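Local coordinates for protein BIFUNCTIONAL PROTEIN Proline utilization A (PutA) (Corynebacterium freiburgense, PDB 5UX5) that oxidises proline to glutamate in two steps, pairing an FAD-dependent proline dehydrogenase with an NAD-dependent aldehyde dehydrogenase in one polypeptide, at residues 805-810 / 825-830. Residues are numbered along the deposited sequence; the frame is centred on the assembly and turned at random.
Sequences IRDNVR and LGIMHA
Ile805 pairs with Leu825 and Arg806 with Gly826 where strands 805-807 and 825-830 run parallel, their axes 4.6 Å apart and inclined by 21°. Arg806 N donates to Leu825 O at 2.9 Å, and Arg806 O receives Ile827 N at 2.7 Å. Beyond Asp807 the first chain turns out of regular pairing: Asn808 takes up positive phi and psi, and Val809 N, one residue later than regular pairing would use, donates to Ile827 O at 3.0 Å.

On the face carrying Ile805, Leu825 and Ile827, CG2 of Ile805 lies against CD1 of Ile827 at 3.7 Å. Past them, Asp807 and His829 bridge the strand ends. With CG of Asp807 swung anti to its own N (chi1 -160°), OD1 receives His829 NE2 at 2.6 Å on the syn side, a little out of the carboxylate plane. Carboxylate and imidazole are turned 56° from each other, while CG2 of Ile827 lies over one ring face near its rim. The same OD1 also takes a weak bond from Asn808 N, beside the turn. The negative charge would be expected to favour a protonated imidazole. Across the backbone, Val809 directs its CB toward the other strand and packs it on Met828 CG at 4.0 Å; the methionine chain, bent at its last torsion, carries CE alongside the Val809-Arg810 backbone.

This strand pair belongs to the aldehyde dehydrogenase part of the enzyme. Strand 824-830 lies between strands 804-807 and 728-734, parallel to both, and strand 786-787 pairs antiparallel on the far side of 804-807. The guanidinium of Arg806 leads away to Glu785 and the Gly777 carbonyl; helix 740-750 packs on Ile805 and Leu825, and helix 833-841 on Met828 and Ala830.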
ATOM      1  N   ILE A 805      21.133   6.346  -5.956  1.00 38.78           N
ATOM      2  CA  ILE A 805      20.527   7.635  -5.616  1.00 38.42           C
ATOM      3  C   ILE A 805      21.474   8.756  -6.072  1.00 55.46           C
ATOM      4  O   ILE A 805      22.603   8.862  -5.571  1.00 51.40           O
ATOM      5  CB  ILE A 805      20.229   7.750  -4.111  1.00 37.80           C
ATOM      6  CG1 ILE A 805      19.263   6.658  -3.671  1.00 36.20           C
ATOM      7  CG2 ILE A 805      19.735   9.138  -3.735  1.00 37.75           C
ATOM      8  CD1 ILE A 805      19.076   6.623  -2.206  1.00 35.73           C
ATOM      9  N   ARG A 806      21.027   9.564  -7.048  1.00 57.38           N
ATOM     10  CA  ARG A 806      21.694  10.809  -7.437  1.00 50.67           C
ATOM     11  C   ARG A 806      21.280  11.967  -6.545  1.00 53.84           C
ATOM     12  O   ARG A 806      20.092  12.137  -6.235  1.00 58.34           O
ATOM     13  CB  ARG A 806      21.315  11.222  -8.845  1.00 44.95           C
ATOM     14  CG  ARG A 806      21.544  10.229  -9.851  1.00 43.99           C
ATOM     15  CD  ARG A 806      21.027  10.757 -11.146  1.00 46.57           C
ATOM     16  NE  ARG A 806      21.310   9.742 -12.135  1.00 48.80           N
ATOM     17  CZ  ARG A 806      22.004   9.951 -13.233  1.00 48.34           C
ATOM     18  NH1 ARG A 806      22.461  11.171 -13.501  1.00 55.31           N
ATOM     19  NH2 ARG A 806      22.221   8.935 -14.058  1.00 43.69           N
ATOM     20  N   ASP A 807      22.249  12.813  -6.220  1.00 47.11           N
ATOM     21  CA  ASP A 807      22.048  14.039  -5.460  1.00 47.26           C
ATOM     22  C   ASP A 807      22.296  15.261  -6.354  1.00 51.90           C
ATOM     23  O   ASP A 807      23.101  15.220  -7.296  1.00 51.08           O
ATOM     24  CB  ASP A 807      22.983  14.016  -4.234  1.00 44.57           C
ATOM     25  CG  ASP A 807      22.559  14.949  -3.123  1.00 46.13           C
ATOM     26  OD1 ASP A 807      21.448  15.516  -3.175  1.00 48.34           O
ATOM     27  OD2 ASP A 807      23.337  15.058  -2.146  1.00 45.45           O
ATOM     28  N   ASN A 808      21.603  16.361  -6.040  1.00 55.67           N
ATOM     29  CA  ASN A 808      21.773  17.646  -6.728  1.00 59.39           C
ATOM     30  C   ASN A 808      21.315  17.583  -8.192  1.00 60.12           C
ATOM     31  O   ASN A 808      21.912  18.202  -9.076  1.00 59.00           O
ATOM     32  CB  ASN A 808      23.223  18.121  -6.615  1.00 48.41           C
ATOM     33  CG  ASN A 808      23.619  18.413  -5.182  1.00 51.16           C
ATOM     34  OD1 ASN A 808      22.877  19.056  -4.436  1.00 59.70           O
ATOM     35  ND2 ASN A 808      24.761  17.887  -4.768  1.00 49.99           N
ATOM     36  N   VAL A 809      20.252  16.828  -8.452  1.00 43.89           N
ATOM     37  CA  VAL A 809      19.644  16.803  -9.779  1.00 51.26           C
ATOM     38  C   VAL A 809      18.996  18.159 -10.030  1.00 56.68           C
ATOM     39  O   VAL A 809      18.127  18.596  -9.268  1.00 54.05           O
ATOM     40  CB  VAL A 809      18.624  15.659  -9.885  1.00 53.07           C
ATOM     41  CG1 VAL A 809      17.764  15.818 -11.104  1.00 40.73           C
ATOM     42  CG2 VAL A 809      19.343  14.330  -9.939  1.00 55.86           C
ATOM     43  N   ARG A 810      19.442  18.869 -11.143  1.00 58.29           N
ATOM     44  CA  ARG A 810      18.981  20.246 -11.268  1.00 52.67           C
ATOM     45  C   ARG A 810      17.801  20.344 -12.233  1.00 48.89           C
ATOM     46  O   ARG A 810      17.662  19.506 -13.129  1.00 47.63           O
ATOM     47  CB  ARG A 810      20.125  21.143 -11.749  1.00 62.30           C
ATOM     48  CG  ARG A 810      21.281  21.337 -10.760  1.00 70.85           C
ATOM     49  CD  ARG A 810      20.826  22.053  -9.488  1.00 82.85           C
ATOM     50  NE  ARG A 810      20.096  23.297  -9.754  1.00 90.88           N
ATOM     51  CZ  ARG A 810      19.630  24.113  -8.807  1.00 90.13           C
ATOM     52  NH1 ARG A 810      19.818  23.820  -7.520  1.00 92.09           N
ATOM     53  NH2 ARG A 810      18.982  25.226  -9.142  1.00 80.26           N
ATOM     54  N   LEU A 825      16.851   6.817  -8.227  1.00 34.58           N
ATOM     55  CA  LEU A 825      16.141   7.920  -7.612  1.00 36.38           C
ATOM     56  C   LEU A 825      17.041   9.134  -7.620  1.00 40.97           C
ATOM     57  O   LEU A 825      18.227   9.018  -7.327  1.00 51.48           O
ATOM     58  CB  LEU A 825      15.772   7.585  -6.179  1.00 41.20           C
ATOM     59  CG  LEU A 825      15.295   8.728  -5.300  1.00 43.23           C
ATOM     60  CD1 LEU A 825      13.915   9.165  -5.750  1.00 42.35           C
ATOM     61  CD2 LEU A 825      15.285   8.248  -3.858  1.00 46.59           C
ATOM     62  N   GLY A 826      16.492  10.296  -7.950  1.00 43.44           N
ATOM     63  CA  GLY A 826      17.250  11.544  -7.934  1.00 45.54           C
ATOM     64  C   GLY A 826      16.703  12.492  -6.880  1.00 43.42           C
ATOM     65  O   GLY A 826      15.484  12.615  -6.720  1.00 40.00           O
ATOM     66  N   ILE A 827      17.605  13.183  -6.185  1.00 42.69           N
ATOM     67  CA  ILE A 827      17.234  14.165  -5.171  1.00 43.26           C
ATOM     68  C   ILE A 827      17.459  15.548  -5.742  1.00 45.57           C
ATOM     69  O   ILE A 827      18.539  15.838  -6.258  1.00 40.71           O
ATOM     70  CB  ILE A 827      18.044  14.005  -3.876  1.00 43.59           C
ATOM     71  CG1 ILE A 827      18.003  12.556  -3.393  1.00 37.65           C
ATOM     72  CG2 ILE A 827      17.526  14.986  -2.811  1.00 38.57           C
ATOM     73  CD1 ILE A 827      18.817  12.316  -2.161  1.00 38.17           C
ATOM     74  N   MET A 828      16.439  16.391  -5.657  1.00 49.72           N
ATOM     75  CA  MET A 828      16.546  17.800  -5.990  1.00 39.93           C
ATOM     76  C   MET A 828      16.400  18.599  -4.710  1.00 43.60           C
ATOM     77  O   MET A 828      15.665  18.198  -3.806  1.00 53.87           O
ATOM     78  CB  MET A 828      15.486  18.215  -7.003  1.00 39.24           C
ATOM     79  CG  MET A 828      15.346  17.245  -8.137  1.00 43.07           C
ATOM     80  SD  MET A 828      14.102  17.766  -9.329  1.00 48.16           S
ATOM     81  CE  MET A 828      14.959  19.061 -10.214  1.00 43.73           C
ATOM     82  N   HIS A 829      17.153  19.687  -4.599  1.00 48.80           N
ATOM     83  CA  HIS A 829      17.091  20.553  -3.428  1.00 50.36           C
ATOM     84  C   HIS A 829      16.455  21.870  -3.842  1.00 46.74           C
ATOM     85  O   HIS A 829      17.051  22.636  -4.606  1.00 44.78           O
ATOM     86  CB  HIS A 829      18.478  20.774  -2.834  1.00 45.70           C
ATOM     87  CG  HIS A 829      19.153  19.509  -2.413  1.00 51.68           C
ATOM     88  ND1 HIS A 829      18.930  18.917  -1.186  1.00 53.26           N
ATOM     89  CD2 HIS A 829      20.068  18.737  -3.048  1.00 52.27           C
ATOM     90  CE1 HIS A 829      19.667  17.822  -1.092  1.00 54.49           C
ATOM     91  NE2 HIS A 829      20.370  17.692  -2.206  1.00 55.59           N
ATOM     92  N   ALA A 830      15.268  22.145  -3.315  1.00 42.34           N
ATOM     93  CA  ALA A 830      14.520  23.343  -3.658  1.00 47.49           C
ATOM     94  C   ALA A 830      14.503  24.326  -2.494  1.00 49.16           C
ATOM     95  O   ALA A 830      14.560  23.935  -1.323  1.00 51.79           O
ATOM     96  CB  ALA A 830      13.090  22.998  -4.074  1.00 45.10           C
TER